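Local coordinates for protein beta-N-acetylhexosaminidase (Beutenbergia cavernae, PDB 5BU9) that probably removes terminal non-reducing N-acetyl-D-hexosamine residues from N-acetyl-beta-D-hexosaminides by hydrolysis, as a member of glycoside hydrolase family 3, at residues A145-R154 / K184-N195. Sequence-based numbering, arbitrary orientation.
Sequences ANPPIGYFHR and KHFPGLGRVTEN. With GOL (glycerol), chain C.
Asn146 pushes its amide into the turn formed by 189-192, where ND2 gives one hydrogen to Leu189 O and the other to Val192 O, both at 2.9 Å. Both carbonyls accept in their own plane, on a lone pair. A chi1 of 171° sets CG anti to the backbone N and carries the amide to these carbonyls, while OD1 faces back into its own loop and takes a nearly straight bond from Gly150 N (2.7 Å). With both ends gripped, the amide has little freedom to flip. Pro148 packs against the same turn, its CG 3.6 Å from Val192 CG2 and close to Leu189 CG. Ile149 runs past His185 in the opposite direction; its CD1 lies 3.7 Å from His185 CE1 and over one face of the Arg154 guanidinium, toward the rim. That guanidinium stands almost perpendicular to the imidazole (88°), NH2 at the ring edge, while NH1 reaches Pro148 O from above the carbonyl plane. His185 NE2, 2.6 Å from glycerol O3, converges on it with Arg154 NH2 and Lys184 NZ; Glu81 bridges to both cations, and Asp135 holds His185 ND1. Asp79 and Asp268 also bind this glycerol, probably from the crystallisation liquor; such a hydroxyl-gripping cluster is consistent with a sugar-binding pocket of the TIM-barrel domain.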
loop_
_atom_site.group_PDB
_atom_site.type_symbol
_atom_site.label_atom_id
_atom_site.label_comp_id
_atom_site.label_asym_id
_atom_site.label_seq_id
_atom_site.Cartn_x
_atom_site.Cartn_y
_atom_site.Cartn_z
ATOM N N ALA A 145 -5.462 22.847 -3.231
ATOM C CA ALA A 145 -5.524 23.040 -1.791
ATOM C C ALA A 145 -5.371 21.729 -1.006
ATOM O O ALA A 145 -5.288 21.758 0.218
ATOM C CB ALA A 145 -6.829 23.725 -1.422
ATOM N N ASN A 146 -5.346 20.601 -1.724
ATOM C CA ASN A 146 -5.200 19.243 -1.168
ATOM C C ASN A 146 -3.763 18.711 -1.361
ATOM O O ASN A 146 -3.407 18.211 -2.445
ATOM C CB ASN A 146 -6.213 18.295 -1.837
ATOM C CG ASN A 146 -5.981 16.833 -1.480
ATOM O OD1 ASN A 146 -5.569 16.026 -2.321
ATOM N ND2 ASN A 146 -6.250 16.485 -0.231
ATOM N N PRO A 147 -2.918 18.843 -0.330
ATOM C CA PRO A 147 -1.478 18.603 -0.523
ATOM C C PRO A 147 -1.076 17.177 -0.982
ATOM O O PRO A 147 -0.207 17.082 -1.844
ATOM C CB PRO A 147 -0.880 18.936 0.875
ATOM C CG PRO A 147 -1.885 19.933 1.460
ATOM C CD PRO A 147 -3.219 19.339 1.026
ATOM N N PRO A 148 -1.683 16.098 -0.448
ATOM C CA PRO A 148 -1.170 14.805 -0.949
ATOM C C PRO A 148 -1.619 14.401 -2.362
ATOM O O PRO A 148 -0.848 13.795 -3.121
ATOM C CB PRO A 148 -1.711 13.784 0.075
ATOM C CG PRO A 148 -2.892 14.419 0.687
ATOM C CD PRO A 148 -2.591 15.924 0.698
ATOM N N ILE A 149 -2.857 14.681 -2.724
ATOM C CA ILE A 149 -3.356 14.131 -3.981
ATOM C C ILE A 149 -3.513 15.247 -5.018
ATOM O O ILE A 149 -2.842 15.253 -6.046
ATOM C CB ILE A 149 -4.689 13.380 -3.780
ATOM C CG1 ILE A 149 -4.582 12.299 -2.678
ATOM C CG2 ILE A 149 -5.177 12.790 -5.139
ATOM C CD1 ILE A 149 -3.362 11.358 -2.826
ATOM N N GLY A 150 -4.427 16.175 -4.748
ATOM C CA GLY A 150 -4.766 17.205 -5.704
ATOM C C GLY A 150 -3.558 17.996 -6.182
ATOM O O GLY A 150 -3.392 18.212 -7.366
ATOM N N TYR A 151 -2.719 18.426 -5.235
ATOM C CA TYR A 151 -1.556 19.266 -5.524
ATOM C C TYR A 151 -0.662 18.627 -6.587
ATOM O O TYR A 151 -0.073 19.326 -7.399
ATOM C CB TYR A 151 -0.740 19.524 -4.240
ATOM C CG TYR A 151 0.463 20.404 -4.475
ATOM C CD1 TYR A 151 0.330 21.799 -4.571
ATOM C CD2 TYR A 151 1.738 19.848 -4.614
ATOM C CE1 TYR A 151 1.443 22.606 -4.823
ATOM C CE2 TYR A 151 2.845 20.647 -4.861
ATOM C CZ TYR A 151 2.699 22.018 -4.962
ATOM O OH TYR A 151 3.812 22.792 -5.195
ATOM N N PHE A 152 -0.592 17.295 -6.566
ATOM C CA PHE A 152 0.319 16.523 -7.394
ATOM C C PHE A 152 -0.361 15.865 -8.588
ATOM O O PHE A 152 0.261 15.059 -9.279
ATOM C CB PHE A 152 0.991 15.434 -6.549
ATOM C CG PHE A 152 2.026 15.951 -5.581
ATOM C CD1 PHE A 152 3.228 16.499 -6.049
ATOM C CD2 PHE A 152 1.809 15.867 -4.202
ATOM C CE1 PHE A 152 4.191 16.956 -5.162
ATOM C CE2 PHE A 152 2.760 16.329 -3.297
ATOM C CZ PHE A 152 3.968 16.877 -3.779
ATOM N N HIS A 153 -1.637 16.180 -8.805
ATOM C CA HIS A 153 -2.411 15.615 -9.929
ATOM C C HIS A 153 -2.477 14.082 -9.878
ATOM O O HIS A 153 -2.426 13.431 -10.920
ATOM C CB HIS A 153 -1.829 16.061 -11.276
ATOM C CG HIS A 153 -1.522 17.526 -11.340
ATOM N ND1 HIS A 153 -2.455 18.492 -11.024
ATOM C CD2 HIS A 153 -0.379 18.191 -11.635
ATOM C CE1 HIS A 153 -1.901 19.687 -11.132
ATOM N NE2 HIS A 153 -0.642 19.533 -11.504
ATOM N N ARG A 154 -2.602 13.520 -8.669
ATOM C CA ARG A 154 -2.632 12.064 -8.496
ATOM C C ARG A 154 -4.034 11.481 -8.492
ATOM O O ARG A 154 -4.177 10.266 -8.417
ATOM C CB ARG A 154 -1.936 11.667 -7.211
ATOM C CG ARG A 154 -0.483 12.057 -7.193
ATOM C CD ARG A 154 0.021 11.943 -5.752
ATOM N NE ARG A 154 0.064 10.564 -5.252
ATOM C CZ ARG A 154 0.259 10.239 -3.969
ATOM N NH1 ARG A 154 0.404 11.185 -3.053
ATOM N NH2 ARG A 154 0.290 8.969 -3.589
ATOM N N LYS A 184 -5.852 3.034 -3.079
ATOM C CA LYS A 184 -5.414 3.875 -1.948
ATOM C C LYS A 184 -6.031 5.288 -2.077
ATOM O O LYS A 184 -6.402 5.675 -3.190
ATOM C CB LYS A 184 -3.893 3.914 -1.918
ATOM C CG LYS A 184 -3.229 4.601 -3.120
ATOM C CD LYS A 184 -1.724 4.398 -3.010
ATOM C CE LYS A 184 -0.958 5.300 -3.942
ATOM N NZ LYS A 184 0.537 5.029 -3.927
ATOM N N HIS A 185 -6.201 6.048 -0.993
ATOM C CA HIS A 185 -5.920 5.674 0.393
ATOM C C HIS A 185 -7.205 5.739 1.210
ATOM O O HIS A 185 -7.709 6.822 1.482
ATOM C CB HIS A 185 -4.889 6.633 1.040
ATOM C CG HIS A 185 -3.729 6.986 0.165
ATOM N ND1 HIS A 185 -3.858 7.758 -0.971
ATOM C CD2 HIS A 185 -2.405 6.709 0.284
ATOM C CE1 HIS A 185 -2.667 7.927 -1.522
ATOM N NE2 HIS A 185 -1.764 7.308 -0.776
ATOM N N PHE A 186 -7.713 4.590 1.624
ATOM C CA PHE A 186 -9.016 4.498 2.264
ATOM C C PHE A 186 -8.994 5.165 3.644
ATOM O O PHE A 186 -8.063 4.955 4.420
ATOM C CB PHE A 186 -9.421 3.022 2.379
ATOM C CG PHE A 186 -10.808 2.822 2.826
ATOM C CD1 PHE A 186 -11.828 2.721 1.900
ATOM C CD2 PHE A 186 -11.108 2.728 4.168
ATOM C CE1 PHE A 186 -13.136 2.522 2.289
ATOM C CE2 PHE A 186 -12.448 2.530 4.582
ATOM C CZ PHE A 186 -13.448 2.435 3.639
ATOM N N PRO A 187 -10.026 5.949 3.973
ATOM C CA PRO A 187 -11.289 6.171 3.234
ATOM C C PRO A 187 -11.290 7.343 2.245
ATOM O O PRO A 187 -12.354 7.693 1.706
ATOM C CB PRO A 187 -12.303 6.440 4.364
ATOM C CG PRO A 187 -11.463 7.149 5.431
ATOM C CD PRO A 187 -10.060 6.515 5.339
ATOM N N GLY A 188 -10.127 7.916 1.977
ATOM C CA GLY A 188 -10.008 8.996 1.010
ATOM C C GLY A 188 -9.125 10.136 1.499
ATOM O O GLY A 188 -9.376 10.739 2.533
ATOM N N LEU A 189 -8.071 10.435 0.749
ATOM C CA LEU A 189 -7.094 11.447 1.150
ATOM C C LEU A 189 -7.217 12.702 0.299
ATOM O O LEU A 189 -6.403 13.617 0.417
ATOM C CB LEU A 189 -5.687 10.866 1.032
ATOM C CG LEU A 189 -4.564 11.246 1.980
ATOM C CD1 LEU A 189 -5.053 11.380 3.414
ATOM C CD2 LEU A 189 -3.480 10.178 1.890
ATOM N N GLY A 190 -8.234 12.747 -0.558
ATOM C CA GLY A 190 -8.380 13.858 -1.472
ATOM C C GLY A 190 -8.998 15.104 -0.881
ATOM O O GLY A 190 -9.223 16.068 -1.603
ATOM N N ARG A 191 -9.285 15.108 0.420
ATOM C CA ARG A 191 -9.950 16.267 1.007
ATOM C C ARG A 191 -9.235 16.839 2.247
ATOM O O ARG A 191 -9.691 17.835 2.813
ATOM C CB ARG A 191 -11.403 15.913 1.339
ATOM C CG ARG A 191 -12.139 15.269 0.137
ATOM C CD ARG A 191 -13.664 15.261 0.379
ATOM N NE ARG A 191 -14.162 16.631 0.396
ATOM C CZ ARG A 191 -15.437 16.982 0.491
ATOM N NH1 ARG A 191 -16.398 16.056 0.594
ATOM N NH2 ARG A 191 -15.742 18.277 0.483
ATOM N N VAL A 192 -8.107 16.259 2.656
ATOM C CA VAL A 192 -7.318 16.885 3.728
ATOM C C VAL A 192 -6.663 18.157 3.191
ATOM O O VAL A 192 -6.405 18.268 1.995
ATOM C CB VAL A 192 -6.244 15.946 4.293
ATOM C CG1 VAL A 192 -6.877 14.797 5.101
ATOM C CG2 VAL A 192 -5.361 15.421 3.153
ATOM N N THR A 193 -6.396 19.107 4.079
ATOM C CA THR A 193 -5.729 20.341 3.708
ATOM C C THR A 193 -4.264 20.385 4.196
ATOM O O THR A 193 -3.585 21.394 4.024
ATOM C CB THR A 193 -6.470 21.523 4.273
ATOM O OG1 THR A 193 -6.709 21.264 5.669
ATOM C CG2 THR A 193 -7.813 21.731 3.540
ATOM N N GLU A 194 -3.800 19.300 4.817
ATOM C CA GLU A 194 -2.391 19.152 5.195
ATOM C C GLU A 194 -1.858 17.817 4.772
ATOM O O GLU A 194 -2.627 16.930 4.431
ATOM C CB GLU A 194 -2.197 19.313 6.698
ATOM C CG GLU A 194 -2.257 20.789 7.146
ATOM C CD GLU A 194 -3.633 21.124 7.638
ATOM O OE1 GLU A 194 -4.080 22.278 7.410
ATOM O OE2 GLU A 194 -4.265 20.204 8.230
ATOM N N ASN A 195 -0.538 17.674 4.797
ATOM C CA ASN A 195 0.115 16.445 4.350
ATOM C C ASN A 195 0.566 15.561 5.535
ATOM O O ASN A 195 1.412 15.972 6.336
ATOM C CB ASN A 195 1.334 16.778 3.470
ATOM C CG ASN A 195 1.718 15.637 2.555
ATOM O OD1 ASN A 195 1.548 14.458 2.884
ATOM N ND2 ASN A 195 2.234 15.983 1.389
HETATM C C1 GOL C . 3.949 5.528 0.035
HETATM O O1 GOL C . 3.866 6.522 1.051
HETATM C C2 GOL C . 2.737 5.622 -0.910
HETATM O O2 GOL C . 2.204 4.344 -1.238
HETATM C C3 GOL C . 1.665 6.565 -0.351
HETATM O O3 GOL C . 0.737 6.849 -1.366
HETATM O O HOH W 1 -4.565 23.498 2.007
#